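Side-chain contact in glutaredoxin (Chlorella sorokiniana, PDB 4I2U), which probably works as a thioredoxin-fold oxidoreductase that uses glutathione to keep the cell's redox state in balance: residues 88-93 with 97-102. Numbering follows the deposited sequence.
Sequences DALARN and EVMLRN
Ala-91 and Glu-97, whose CA atoms lie 6.7 Å apart, are the nearest pair of CA atoms across helix 84-93 and helix 95-102, the two consecutive C-terminal helices of this thioredoxin-fold glutaredoxin. At the junction of the two helices Asn-93 OD1 accepts a hydrogen bond from the backbone N of Lys-95, and a backbone hydrogen bond pairs Leu-90 with Leu-96.

Direct side-chain contact is sparse. Leu-90 CD1 lies 4.2 Å from Met-99 CE, a methyl-to-methyl approach in which the chi3 bend of Met-99 (-71°) turns CE back toward the leucine. Both side chains also touch Ile-81 of strand 79-82, so the pair joins the two helices to the edge of the sheet.

On the polar flank, two waters span Ala-91 O and Glu-97 OE1. Water 1 accepts from Glu-97 N at 2.9 Å and lies within hydrogen-bonding distance of both oxygens. Water 2 donates to both, at 2.7 Å from Ala-91 O. With chi1 at -76°, Glu-97 CG sits beside its own N, and the carboxylate reaches back to the waters.

Ala-91 O and Glu-97 OE1, 4.0 Å apart and probably both acceptors, are thus linked through solvent, while the apolar flank adds a single methyl-to-methyl contact.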
loop_
_atom_site.group_PDB
_atom_site.type_symbol
_atom_site.label_atom_id
_atom_site.label_comp_id
_atom_site.label_asym_id
_atom_site.label_seq_id
_atom_site.Cartn_x
_atom_site.Cartn_y
_atom_site.Cartn_z
ATOM N N ASP A 88 9.049 4.013 3.013
ATOM C CA ASP A 88 10.314 4.587 2.589
ATOM C C ASP A 88 11.493 3.980 3.352
ATOM O O ASP A 88 12.525 3.653 2.764
ATOM C CB ASP A 88 10.272 6.094 2.795
ATOM C CG ASP A 88 11.496 6.772 2.276
ATOM O OD1 ASP A 88 11.624 6.887 1.037
ATOM O OD2 ASP A 88 12.339 7.161 3.115
ATOM N N ALA A 89 11.350 3.824 4.660
ATOM C CA ALA A 89 12.405 3.216 5.473
ATOM C C ALA A 89 12.665 1.776 5.056
ATOM O O ALA A 89 13.817 1.342 4.958
ATOM C CB ALA A 89 12.032 3.284 6.932
ATOM N N LEU A 90 11.607 1.022 4.797
ATOM C CA LEU A 90 11.761 -0.372 4.371
ATOM C C LEU A 90 12.386 -0.482 2.988
ATOM O O LEU A 90 13.127 -1.408 2.709
ATOM C CB LEU A 90 10.401 -1.065 4.412
ATOM C CG LEU A 90 9.840 -1.238 5.814
ATOM C CD1 LEU A 90 8.365 -1.582 5.681
ATOM C CD2 LEU A 90 10.561 -2.301 6.609
ATOM N N ALA A 91 12.101 0.471 2.118
ATOM C CA ALA A 91 12.747 0.502 0.822
ATOM C C ALA A 91 14.243 0.674 0.995
ATOM O O ALA A 91 15.053 0.000 0.351
ATOM C CB ALA A 91 12.174 1.624 -0.030
ATOM N N ARG A 92 14.626 1.585 1.867
ATOM C CA ARG A 92 16.030 1.897 2.060
ATOM C C ARG A 92 16.783 0.779 2.780
ATOM O O ARG A 92 17.985 0.595 2.560
ATOM C CB ARG A 92 16.140 3.185 2.873
ATOM C CG ARG A 92 17.554 3.626 3.221
ATOM C CD ARG A 92 17.563 4.861 4.136
ATOM N NE ARG A 92 16.426 4.881 5.058
ATOM C CZ ARG A 92 16.413 5.473 6.249
ATOM N NH1 ARG A 92 15.321 5.421 6.988
ATOM N NH2 ARG A 92 17.481 6.108 6.718
ATOM N N ASN A 93 16.113 0.070 3.684
ATOM C CA ASN A 93 16.846 -0.854 4.545
ATOM C C ASN A 93 16.890 -2.295 4.054
ATOM O O ASN A 93 17.498 -3.131 4.717
ATOM C CB ASN A 93 16.375 -0.761 6.007
ATOM C CG ASN A 93 14.990 -1.314 6.236
ATOM O OD1 ASN A 93 14.461 -2.108 5.462
ATOM N ND2 ASN A 93 14.380 -0.885 7.336
ATOM N N GLU A 97 12.402 -4.982 -0.287
ATOM C CA GLU A 97 12.811 -5.856 -1.379
ATOM C C GLU A 97 12.636 -7.318 -1.008
ATOM O O GLU A 97 12.196 -8.111 -1.823
ATOM C CB GLU A 97 14.266 -5.597 -1.763
ATOM C CG GLU A 97 14.467 -4.339 -2.561
ATOM C CD GLU A 97 15.910 -3.919 -2.575
ATOM O OE1 GLU A 97 16.345 -3.226 -1.639
ATOM O OE2 GLU A 97 16.628 -4.302 -3.521
ATOM N N VAL A 98 12.989 -7.696 0.214
ATOM C CA VAL A 98 12.785 -9.073 0.641
ATOM C C VAL A 98 11.305 -9.433 0.542
ATOM O O VAL A 98 10.949 -10.491 0.023
ATOM C CB VAL A 98 13.301 -9.311 2.087
ATOM C CG1 VAL A 98 12.877 -10.697 2.608
ATOM C CG2 VAL A 98 14.814 -9.149 2.146
ATOM N N MET A 99 10.435 -8.564 1.038
ATOM C CA MET A 99 9.003 -8.838 0.958
ATOM C C MET A 99 8.495 -8.935 -0.463
ATOM O O MET A 99 7.662 -9.794 -0.782
ATOM C CB MET A 99 8.214 -7.774 1.710
ATOM C CG MET A 99 8.411 -7.880 3.210
ATOM S SD MET A 99 7.351 -6.836 4.195
ATOM C CE MET A 99 8.068 -5.307 3.815
ATOM N N LEU A 100 8.973 -8.056 -1.328
ATOM C CA LEU A 100 8.542 -8.080 -2.727
ATOM C C LEU A 100 9.032 -9.331 -3.443
ATOM O O LEU A 100 8.289 -9.923 -4.228
ATOM C CB LEU A 100 9.026 -6.826 -3.443
ATOM C CG LEU A 100 8.435 -5.489 -2.991
ATOM C CD1 LEU A 100 9.144 -4.368 -3.691
ATOM C CD2 LEU A 100 6.944 -5.398 -3.271
ATOM N N ARG A 101 10.256 -9.751 -3.171
ATOM C CA ARG A 101 10.738 -10.995 -3.754
ATOM C C ARG A 101 9.923 -12.180 -3.231
ATOM O O ARG A 101 9.535 -13.068 -3.994
ATOM C CB ARG A 101 12.224 -11.197 -3.468
ATOM C CG ARG A 101 13.112 -10.261 -4.264
ATOM C CD ARG A 101 14.595 -10.648 -4.255
ATOM N NE ARG A 101 15.174 -10.474 -2.929
ATOM C CZ ARG A 101 15.806 -9.379 -2.495
ATOM N NH1 ARG A 101 16.018 -8.322 -3.273
ATOM N NH2 ARG A 101 16.245 -9.364 -1.261
ATOM N N ASN A 102 9.624 -12.196 -1.934
ATOM C CA ASN A 102 8.843 -13.298 -1.384
ATOM C C ASN A 102 7.441 -13.342 -1.990
ATOM O O ASN A 102 6.849 -14.422 -2.139
ATOM C CB ASN A 102 8.734 -13.183 0.135
ATOM C CG ASN A 102 10.031 -13.494 0.840
ATOM O OD1 ASN A 102 10.953 -14.059 0.252
ATOM N ND2 ASN A 102 10.112 -13.116 2.108
HETATM O O HOH W 1 14.345 -2.841 0.289
HETATM O O HOH W 2 16.721 -0.358 -1.694
#